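Local coordinates for protein muconate lactonizing enzyme (Corynebacterium glutamicum, PDB 3I4K) that belongs to the muconate lactonizing enzymes of the enolase superfamily, pairing an enolase-type N-terminal domain with a magnesium-binding barrel domain, at residues A[102-107]-A[282-287]; A[154-159]-A[189-194]; A[272-277]-A[315-320]. All blocks are in the same frame, centred on the assembly; numbering follows the deposited sequence.

In the fold
Contact 3 is the core contact: three buried side chains join segments 272-277 and 315-320 through apolar packing, with no hydrogen bond between them. Contact 1 lies nearer the surface, where segments 102-107 and 282-287 face each other through a long charge pair without a hydrogen bond. The two touch, because helix 282-294 follows strand 271-274 in the chain and its residues Ser285 and Lys286 pack on Thr276 and Phe317. Contact 2 stands apart, its centre about 35 Å from that of contact 1 and 27 Å from that of contact 3. It is mixed in character, with a buried aliphatic pair beside a salt bridge that involves the exposed Arg194.

Contact 1 (A[102-107]-A[282-287]); sequences RARYAK and LLESKK
Arg104 and Glu284 are both bent at the second side-chain torsion (chi2 -60° and -57°), and in both CG stands anti to the carbonyl carbon, which lets the two chains cross at about a right angle with their flat ends overlapping. The guanidinium and carboxylate planes are 14° apart and stacked. Glu284 OE1 lies over one face of the guanidinium, 3.8 Å from Arg104 NH2, while Arg104 NH1 is 4.1 Å from Glu284 CD. With the oxygen well above the guanidinium plane, none of its N-H groups is aimed there, and the long salt bridge rests on charge rather than on a hydrogen bond.

Glu284 OE2 is engaged within its own helix: Lys287 NZ donates to it at 2.9 Å, on the syn side and somewhat out of the carboxylate plane. Arg104, Glu284 and Lys287 thus form a salt-bridge network in which the carboxylate separates two like charges, Arg104 NH2 and Lys287 NZ being 6.8 Å apart. Lys287 NZ also pairs with Glu293 of the second subunit, which carries the network to the dimer interface.

The contact joins the first turn of helix 104-121, in the N-terminal family region, to the first turn of helix 282-294 in the barrel region. With the stacked pair burying just 73 Å² between the segments and making no hydrogen bond, its attraction is probably mainly electrostatic and less directional than an in-plane guanidinium-carboxylate pair.

Contact 2 (A[154-159]-A[189-194]); sequences AEIEER and REVGDR
The backbones come closest at Ile156 and Val191, whose CA atoms are 8.1 Å apart, where helix 149-163 faces the irregular loop between helix 177-189 and strand 196-200. Ile156 and Val191 reach toward each other tip to tip. The branch methyl Ile156 CG2 meets Val191 CG1 at 3.6 Å, and Ile156 CD1 is a looser neighbour of the same methyl at 4.2 Å. Val191 CG1 is the branch anti to its backbone N (chi1 -177°), which extends it from the loop toward the helix. Both residues are buried, and Ile156 also packs on Leu144 and Phe168, from strands 137-144 and 167-171, so the pair continues the apolar layer between helix and sheet.

In the enolase-type C-terminal barrel, parallel strands alternate with helices on the outside. Helix 149-163 and helix 177-189 are successive outer helices of that kind, with strand 167-171 between them in the chain. The contact therefore ties one outer helix to the loop that leads from the next helix back into the sheet.

The polar half lies on the more open side. Glu157 bends at chi2 and brings its carboxylate across Arg194, whose own chain turns at chi3; the two side chains cross at about a right angle. Arg194 NH2 donates to Glu157 OE1 at 2.8 Å, forming a salt bridge with an N-H...O angle of 144°. The oxygen is near the guanidinium edge, tilted 17° from its plane, and is approached on its syn side. Glu157 OE2 is also close, 3.1 Å from Arg194 NH2, so one terminal nitrogen faces both carboxylate oxygens. Within the loop, Arg194 N is hydrogen-bonded to Val191 O at 2.8 Å, so the residue that packs on Ile156 and the one that pairs with Glu157 sit on the same turn.

Contact 3 (A[272-277]-A[315-320]); sequences IALKTT and LQFAAS
Apolar packing carries this contact, and Phe317 is its hub. Its CG is anti to the backbone N (chi1 -179°), which swings the ring out from helix 308-320 toward strand 271-274 and the turn beyond it. Leu274 comes from the opposite direction: CD2 is 3.7 Å from Phe317 CE1 and 4.0 Å from CZ, while Leu274 CD1 is 3.9 Å from that same CE1. Both methyls gather round CE1, and CD2 comes at the ring obliquely. Thr276 slides past the base of the phenylalanine, its methyl CG2 lying 3.8 Å from Phe317 CB and 3.9 Å from CG. Leu274 and Thr276 therefore divide the aromatic side chain between them, one at the outer ring atoms and the other near the root.

Hydrogen bonding runs alongside the packing without crossing between the segments. The hydroxyl OG1 of Thr276 bonds with Ser314 OG, just ahead of segment 315-320, so the threonine turns its methyl to Phe317 while its polar group reaches the same helix. The strand is held in the sheet by backbone bonds from Ile272 and Leu274 to His300, and from Ala273 to Ala250.

The fold context is the enolase-type barrel, with the outer helix 308-320 packed against an inner strand. Phe317 also touches Ser285 and Lys286 of helix 282-294, and Ile324 of strand 324-325 meets both Phe317 and Leu274. The bound magnesium ion is about 11 Å from the Leu274 side chain, whereas Lys275 points away from the helix and sends NZ to Asp251, a ligand of that metal. Along segment 272-277, polar groups such as Thr276 OG1 and Lys275 NZ thus find partners beyond the two segments, and cohesion between the segments probably comes from excluding water round Phe317.

Contact 1 (A[102-107]-A[282-287])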
loop_
_atom_site.group_PDB
_atom_site.type_symbol
_atom_site.label_atom_id
_atom_site.label_comp_id
_atom_site.label_asym_id
_atom_site.label_seq_id
_atom_site.Cartn_x
_atom_site.Cartn_y
_atom_site.Cartn_z
ATOM N N ARG A 102 6.995 3.846 -17.626
ATOM C CA ARG A 102 7.345 2.434 -17.495
ATOM C C ARG A 102 8.759 2.235 -16.952
ATOM O O ARG A 102 9.126 2.842 -15.945
ATOM C CB ARG A 102 7.176 1.731 -18.849
ATOM C CG ARG A 102 5.834 2.052 -19.498
ATOM C CD ARG A 102 5.449 1.133 -20.642
ATOM N NE ARG A 102 4.188 1.593 -21.218
ATOM C CZ ARG A 102 3.362 0.842 -21.942
ATOM N NH1 ARG A 102 3.652 -0.428 -22.193
ATOM N NH2 ARG A 102 2.238 1.367 -22.410
ATOM N N ALA A 103 9.544 1.381 -17.606
ATOM C CA ALA A 103 10.910 1.115 -17.163
ATOM C C ALA A 103 10.956 0.893 -15.648
ATOM O O ALA A 103 11.801 1.461 -14.952
ATOM C CB ALA A 103 11.824 2.282 -17.551
ATOM N N ARG A 104 10.049 0.059 -15.142
ATOM C CA ARG A 104 9.988 -0.220 -13.709
ATOM C C ARG A 104 11.279 -0.802 -13.128
ATOM O O ARG A 104 11.696 -0.417 -12.039
ATOM C CB ARG A 104 8.824 -1.169 -13.405
ATOM C CG ARG A 104 7.447 -0.609 -13.750
ATOM C CD ARG A 104 7.130 0.675 -12.992
ATOM N NE ARG A 104 5.692 0.938 -12.967
ATOM C CZ ARG A 104 5.119 1.976 -12.363
ATOM N NH1 ARG A 104 5.856 2.880 -11.725
ATOM N NH2 ARG A 104 3.798 2.093 -12.373
ATOM N N TYR A 105 11.905 -1.735 -13.839
ATOM C CA TYR A 105 13.133 -2.335 -13.331
ATOM C C TYR A 105 14.201 -1.278 -13.022
ATOM O O TYR A 105 14.856 -1.342 -11.984
ATOM C CB TYR A 105 13.669 -3.369 -14.325
ATOM C CG TYR A 105 12.960 -4.706 -14.262
ATOM C CD1 TYR A 105 13.291 -5.646 -13.287
ATOM C CD2 TYR A 105 11.964 -5.034 -15.175
ATOM C CE1 TYR A 105 12.652 -6.883 -13.230
ATOM C CE2 TYR A 105 11.311 -6.274 -15.121
ATOM C CZ TYR A 105 11.663 -7.191 -14.151
ATOM O OH TYR A 105 11.042 -8.429 -14.111
ATOM N N ALA A 106 14.361 -0.305 -13.912
ATOM C CA ALA A 106 15.349 0.749 -13.705
ATOM C C ALA A 106 14.981 1.574 -12.468
ATOM O O ALA A 106 15.833 1.885 -11.632
ATOM C CB ALA A 106 15.417 1.651 -14.930
ATOM N N LYS A 107 13.698 1.916 -12.364
ATOM C CA LYS A 107 13.191 2.705 -11.251
ATOM C C LYS A 107 13.329 2.002 -9.907
ATOM O O LYS A 107 13.605 2.643 -8.892
ATOM C CB LYS A 107 11.723 3.071 -11.506
ATOM C CG LYS A 107 11.514 3.990 -12.710
ATOM C CD LYS A 107 10.036 4.129 -13.074
ATOM C CE LYS A 107 9.817 5.160 -14.178
ATOM N NZ LYS A 107 8.421 5.141 -14.708
ATOM N N LEU A 282 10.021 -0.527 -3.675
ATOM C CA LEU A 282 9.359 -1.026 -2.483
ATOM C C LEU A 282 7.978 -0.364 -2.328
ATOM O O LEU A 282 7.052 -0.976 -1.807
ATOM C CB LEU A 282 10.234 -0.754 -1.255
ATOM C CG LEU A 282 11.549 -1.541 -1.229
ATOM C CD1 LEU A 282 12.551 -0.851 -0.314
ATOM C CD2 LEU A 282 11.277 -2.977 -0.761
ATOM N N LEU A 283 7.836 0.877 -2.784
ATOM C CA LEU A 283 6.540 1.543 -2.676
ATOM C C LEU A 283 5.542 0.834 -3.599
ATOM O O LEU A 283 4.456 0.455 -3.166
ATOM C CB LEU A 283 6.635 3.035 -3.052
ATOM C CG LEU A 283 7.566 3.934 -2.221
ATOM C CD1 LEU A 283 7.383 5.387 -2.644
ATOM C CD2 LEU A 283 7.277 3.785 -0.737
ATOM N N GLU A 284 5.918 0.646 -4.860
ATOM C CA GLU A 284 5.048 -0.030 -5.818
ATOM C C GLU A 284 4.713 -1.433 -5.356
ATOM O O GLU A 284 3.569 -1.869 -5.480
ATOM C CB GLU A 284 5.696 -0.084 -7.201
ATOM C CG GLU A 284 5.739 1.268 -7.895
ATOM C CD GLU A 284 4.357 1.891 -8.029
ATOM O OE1 GLU A 284 3.487 1.270 -8.672
ATOM O OE2 GLU A 284 4.134 2.998 -7.499
ATOM N N SER A 285 5.707 -2.132 -4.813
ATOM C CA SER A 285 5.509 -3.487 -4.317
ATOM C C SER A 285 4.421 -3.535 -3.234
ATOM O O SER A 285 3.683 -4.519 -3.135
ATOM C CB SER A 285 6.818 -4.045 -3.754
ATOM O OG SER A 285 7.777 -4.263 -4.778
ATOM N N LYS A 286 4.339 -2.501 -2.399
ATOM C CA LYS A 286 3.296 -2.468 -1.362
ATOM C C LYS A 286 1.922 -2.413 -2.026
ATOM O O LYS A 286 0.950 -2.995 -1.532
ATOM C CB LYS A 286 3.443 -1.239 -0.456
ATOM C CG LYS A 286 4.440 -1.386 0.681
ATOM C CD LYS A 286 4.060 -2.523 1.622
ATOM C CE LYS A 286 4.954 -2.538 2.844
ATOM N NZ LYS A 286 4.578 -3.653 3.753
ATOM N N LYS A 287 1.849 -1.699 -3.148
ATOM C CA LYS A 287 0.592 -1.564 -3.874
ATOM C C LYS A 287 0.170 -2.899 -4.475
ATOM O O LYS A 287 -1.007 -3.267 -4.416
ATOM C CB LYS A 287 0.724 -0.501 -4.965
ATOM C CG LYS A 287 1.147 0.868 -4.423
ATOM C CD LYS A 287 1.177 1.900 -5.531
ATOM C CE LYS A 287 1.746 3.226 -5.052
ATOM N NZ LYS A 287 1.846 4.180 -6.186
#

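Contact 2 (A[154-159]-A[189-194])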
loop_
_atom_site.group_PDB
_atom_site.type_symbol
_atom_site.label_atom_id
_atom_site.label_comp_id
_atom_site.label_asym_id
_atom_site.label_seq_id
_atom_site.Cartn_x
_atom_site.Cartn_y
_atom_site.Cartn_z
ATOM N N ALA A 154 19.178 -35.074 -9.136
ATOM C CA ALA A 154 20.379 -35.059 -8.315
ATOM C C ALA A 154 20.470 -33.756 -7.527
ATOM O O ALA A 154 20.768 -33.761 -6.329
ATOM C CB ALA A 154 21.618 -35.224 -9.199
ATOM N N GLU A 155 20.214 -32.641 -8.204
ATOM C CA GLU A 155 20.281 -31.330 -7.566
ATOM C C GLU A 155 19.219 -31.160 -6.480
ATOM O O GLU A 155 19.445 -30.476 -5.482
ATOM C CB GLU A 155 20.129 -30.221 -8.604
ATOM C CG GLU A 155 20.409 -28.855 -8.033
ATOM C CD GLU A 155 20.394 -27.771 -9.081
ATOM O OE1 GLU A 155 20.998 -27.977 -10.153
ATOM O OE2 GLU A 155 19.787 -26.711 -8.827
ATOM N N ILE A 156 18.062 -31.785 -6.674
ATOM C CA ILE A 156 16.998 -31.698 -5.681
ATOM C C ILE A 156 17.428 -32.450 -4.420
ATOM O O ILE A 156 17.340 -31.910 -3.317
ATOM C CB ILE A 156 15.660 -32.272 -6.231
ATOM C CG1 ILE A 156 15.108 -31.340 -7.317
ATOM C CG2 ILE A 156 14.637 -32.406 -5.110
ATOM C CD1 ILE A 156 13.764 -31.761 -7.887
ATOM N N GLU A 157 17.909 -33.683 -4.589
ATOM C CA GLU A 157 18.376 -34.507 -3.458
ATOM C C GLU A 157 19.425 -33.747 -2.646
ATOM O O GLU A 157 19.377 -33.700 -1.414
ATOM C CB GLU A 157 19.010 -35.805 -3.965
ATOM C CG GLU A 157 18.130 -36.627 -4.870
ATOM C CD GLU A 157 16.956 -37.233 -4.142
ATOM O OE1 GLU A 157 16.305 -36.509 -3.361
ATOM O OE2 GLU A 157 16.681 -38.434 -4.358
ATOM N N GLU A 158 20.381 -33.156 -3.353
ATOM C CA GLU A 158 21.436 -32.406 -2.697
ATOM C C GLU A 158 20.836 -31.249 -1.911
ATOM O O GLU A 158 21.107 -31.092 -0.718
ATOM C CB GLU A 158 22.438 -31.891 -3.733
ATOM C CG GLU A 158 23.542 -31.021 -3.146
ATOM C CD GLU A 158 24.673 -30.753 -4.133
ATOM O OE1 GLU A 158 24.390 -30.331 -5.278
ATOM O OE2 GLU A 158 25.849 -30.958 -3.757
ATOM N N ARG A 159 20.008 -30.451 -2.578
ATOM C CA ARG A 159 19.374 -29.307 -1.933
ATOM C C ARG A 159 18.571 -29.721 -0.701
ATOM O O ARG A 159 18.663 -29.086 0.349
ATOM C CB ARG A 159 18.459 -28.572 -2.919
ATOM C CG ARG A 159 19.180 -27.878 -4.069
ATOM C CD ARG A 159 20.109 -26.766 -3.590
ATOM N NE ARG A 159 19.428 -25.833 -2.698
ATOM C CZ ARG A 159 19.928 -24.662 -2.314
ATOM N NH1 ARG A 159 21.121 -24.274 -2.749
ATOM N NH2 ARG A 159 19.236 -23.877 -1.497
ATOM N N ARG A 189 7.671 -37.926 -10.603
ATOM C CA ARG A 189 7.405 -39.259 -10.085
ATOM C C ARG A 189 8.487 -39.699 -9.115
ATOM O O ARG A 189 8.271 -40.591 -8.300
ATOM C CB ARG A 189 7.300 -40.265 -11.229
ATOM C CG ARG A 189 6.024 -40.118 -12.030
ATOM C CD ARG A 189 5.982 -41.061 -13.217
ATOM N NE ARG A 189 4.813 -40.801 -14.054
ATOM C CZ ARG A 189 4.514 -39.613 -14.572
ATOM N NH1 ARG A 189 5.297 -38.568 -14.338
ATOM N NH2 ARG A 189 3.434 -39.467 -15.332
ATOM N N GLU A 190 9.647 -39.058 -9.195
ATOM C CA GLU A 190 10.760 -39.402 -8.321
ATOM C C GLU A 190 10.976 -38.434 -7.169
ATOM O O GLU A 190 11.866 -38.641 -6.350
ATOM C CB GLU A 190 12.056 -39.477 -9.122
ATOM C CG GLU A 190 12.099 -40.568 -10.166
ATOM C CD GLU A 190 13.482 -40.717 -10.758
ATOM O OE1 GLU A 190 14.426 -40.968 -9.980
ATOM O OE2 GLU A 190 13.626 -40.581 -11.994
ATOM N N VAL A 191 10.174 -37.380 -7.094
ATOM C CA VAL A 191 10.364 -36.398 -6.036
ATOM C C VAL A 191 9.057 -35.823 -5.499
ATOM O O VAL A 191 8.985 -35.392 -4.348
ATOM C CB VAL A 191 11.254 -35.231 -6.546
ATOM C CG1 VAL A 191 11.522 -34.247 -5.433
ATOM C CG2 VAL A 191 12.565 -35.771 -7.089
ATOM N N GLY A 192 8.026 -35.826 -6.336
ATOM C CA GLY A 192 6.737 -35.277 -5.951
ATOM C C GLY A 192 6.116 -35.770 -4.657
ATOM O O GLY A 192 5.091 -35.244 -4.223
ATOM N N ASP A 193 6.720 -36.772 -4.031
ATOM C CA ASP A 193 6.176 -37.300 -2.785
ATOM C C ASP A 193 6.819 -36.634 -1.576
ATOM O O ASP A 193 6.237 -36.602 -0.491
ATOM C CB ASP A 193 6.407 -38.811 -2.708
ATOM C CG ASP A 193 5.905 -39.537 -3.935
ATOM O OD1 ASP A 193 4.682 -39.496 -4.191
ATOM O OD2 ASP A 193 6.737 -40.145 -4.645
ATOM N N ARG A 194 8.019 -36.094 -1.775
ATOM C CA ARG A 194 8.760 -35.462 -0.695
ATOM C C ARG A 194 8.687 -33.939 -0.683
ATOM O O ARG A 194 8.865 -33.319 0.363
ATOM C CB ARG A 194 10.233 -35.891 -0.750
ATOM C CG ARG A 194 10.464 -37.394 -0.656
ATOM C CD ARG A 194 11.915 -37.725 -0.301
ATOM N NE ARG A 194 12.864 -37.422 -1.368
ATOM C CZ ARG A 194 12.911 -38.064 -2.532
ATOM N NH1 ARG A 194 12.055 -39.048 -2.789
ATOM N NH2 ARG A 194 13.822 -37.735 -3.437
#

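Contact 3 (A[272-277]-A[315-320])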
loop_
_atom_site.group_PDB
_atom_site.type_symbol
_atom_site.label_atom_id
_atom_site.label_comp_id
_atom_site.label_asym_id
_atom_site.label_seq_id
_atom_site.Cartn_x
_atom_site.Cartn_y
_atom_site.Cartn_z
ATOM N N ILE A 272 0.453 -14.378 -7.123
ATOM C CA ILE A 272 1.170 -13.347 -7.865
ATOM C C ILE A 272 2.637 -13.344 -7.440
ATOM O O ILE A 272 2.947 -13.274 -6.248
ATOM C CB ILE A 272 0.596 -11.943 -7.607
ATOM C CG1 ILE A 272 -0.771 -11.807 -8.292
ATOM C CG2 ILE A 272 1.561 -10.874 -8.140
ATOM C CD1 ILE A 272 -1.364 -10.431 -8.178
ATOM N N ALA A 273 3.535 -13.429 -8.421
ATOM C CA ALA A 273 4.973 -13.421 -8.145
ATOM C C ALA A 273 5.372 -11.968 -7.933
ATOM O O ALA A 273 5.569 -11.227 -8.890
ATOM C CB ALA A 273 5.741 -14.023 -9.328
ATOM N N LEU A 274 5.465 -11.562 -6.671
ATOM C CA LEU A 274 5.818 -10.192 -6.330
ATOM C C LEU A 274 7.326 -10.027 -6.186
ATOM O O LEU A 274 7.966 -10.711 -5.395
ATOM C CB LEU A 274 5.062 -9.799 -5.051
ATOM C CG LEU A 274 5.386 -8.705 -4.030
ATOM C CD1 LEU A 274 6.296 -7.622 -4.574
ATOM C CD2 LEU A 274 4.051 -8.137 -3.558
ATOM N N LYS A 275 7.885 -9.123 -6.983
ATOM C CA LYS A 275 9.318 -8.854 -6.980
ATOM C C LYS A 275 9.509 -7.346 -6.873
ATOM O O LYS A 275 9.001 -6.585 -7.707
ATOM C CB LYS A 275 9.951 -9.347 -8.284
ATOM C CG LYS A 275 9.602 -10.773 -8.664
ATOM C CD LYS A 275 10.280 -11.169 -9.981
ATOM C CE LYS A 275 9.917 -12.597 -10.384
ATOM N NZ LYS A 275 10.394 -12.948 -11.743
ATOM N N THR A 276 10.245 -6.914 -5.855
ATOM C CA THR A 276 10.484 -5.493 -5.645
ATOM C C THR A 276 11.160 -4.842 -6.845
ATOM O O THR A 276 10.960 -3.659 -7.116
ATOM C CB THR A 276 11.321 -5.271 -4.365
ATOM O OG1 THR A 276 12.532 -6.045 -4.435
ATOM C CG2 THR A 276 10.522 -5.713 -3.142
ATOM N N THR A 277 11.940 -5.623 -7.581
ATOM C CA THR A 277 12.626 -5.101 -8.754
ATOM C C THR A 277 11.676 -4.880 -9.935
ATOM O O THR A 277 11.633 -3.789 -10.518
ATOM C CB THR A 277 13.780 -6.042 -9.187
ATOM O OG1 THR A 277 13.336 -7.406 -9.162
ATOM C CG2 THR A 277 14.971 -5.887 -8.236
ATOM N N LEU A 315 13.817 -9.096 1.023
ATOM C CA LEU A 315 13.576 -9.780 2.290
ATOM C C LEU A 315 13.018 -8.786 3.316
ATOM O O LEU A 315 12.220 -9.149 4.185
ATOM C CB LEU A 315 14.866 -10.428 2.808
ATOM C CG LEU A 315 15.312 -11.713 2.101
ATOM C CD1 LEU A 315 16.733 -12.050 2.509
ATOM C CD2 LEU A 315 14.377 -12.866 2.451
ATOM N N GLN A 316 13.437 -7.528 3.210
ATOM C CA GLN A 316 12.945 -6.497 4.113
ATOM C C GLN A 316 11.466 -6.299 3.787
ATOM O O GLN A 316 10.647 -6.048 4.675
ATOM C CB GLN A 316 13.704 -5.186 3.897
ATOM C CG GLN A 316 15.185 -5.254 4.276
ATOM C CD GLN A 316 15.429 -5.218 5.784
ATOM O OE1 GLN A 316 16.482 -5.646 6.262
ATOM N NE2 GLN A 316 14.468 -4.692 6.531
ATOM N N PHE A 317 11.134 -6.423 2.504
ATOM C CA PHE A 317 9.753 -6.259 2.072
ATOM C C PHE A 317 8.938 -7.410 2.635
ATOM O O PHE A 317 7.898 -7.197 3.241
ATOM C CB PHE A 317 9.641 -6.230 0.540
ATOM C CG PHE A 317 8.226 -6.048 0.049
ATOM C CD1 PHE A 317 7.455 -7.147 -0.324
ATOM C CD2 PHE A 317 7.638 -4.785 0.043
ATOM C CE1 PHE A 317 6.109 -6.994 -0.693
ATOM C CE2 PHE A 317 6.291 -4.616 -0.323
ATOM C CZ PHE A 317 5.529 -5.732 -0.691
ATOM N N ALA A 318 9.425 -8.629 2.447
ATOM C CA ALA A 318 8.723 -9.793 2.958
ATOM C C ALA A 318 8.588 -9.742 4.480
ATOM O O ALA A 318 7.598 -10.218 5.039
ATOM C CB ALA A 318 9.447 -11.056 2.548
ATOM N N ALA A 319 9.584 -9.164 5.149
ATOM C CA ALA A 319 9.561 -9.075 6.602
ATOM C C ALA A 319 8.435 -8.184 7.111
ATOM O O ALA A 319 7.910 -8.402 8.202
ATOM C CB ALA A 319 10.897 -8.557 7.118
ATOM N N SER A 320 8.061 -7.193 6.312
ATOM C CA SER A 320 7.029 -6.239 6.696
ATOM C C SER A 320 5.699 -6.390 5.967
ATOM O O SER A 320 4.769 -5.624 6.213
ATOM C CB SER A 320 7.551 -4.831 6.460
ATOM O OG SER A 320 7.801 -4.631 5.079
#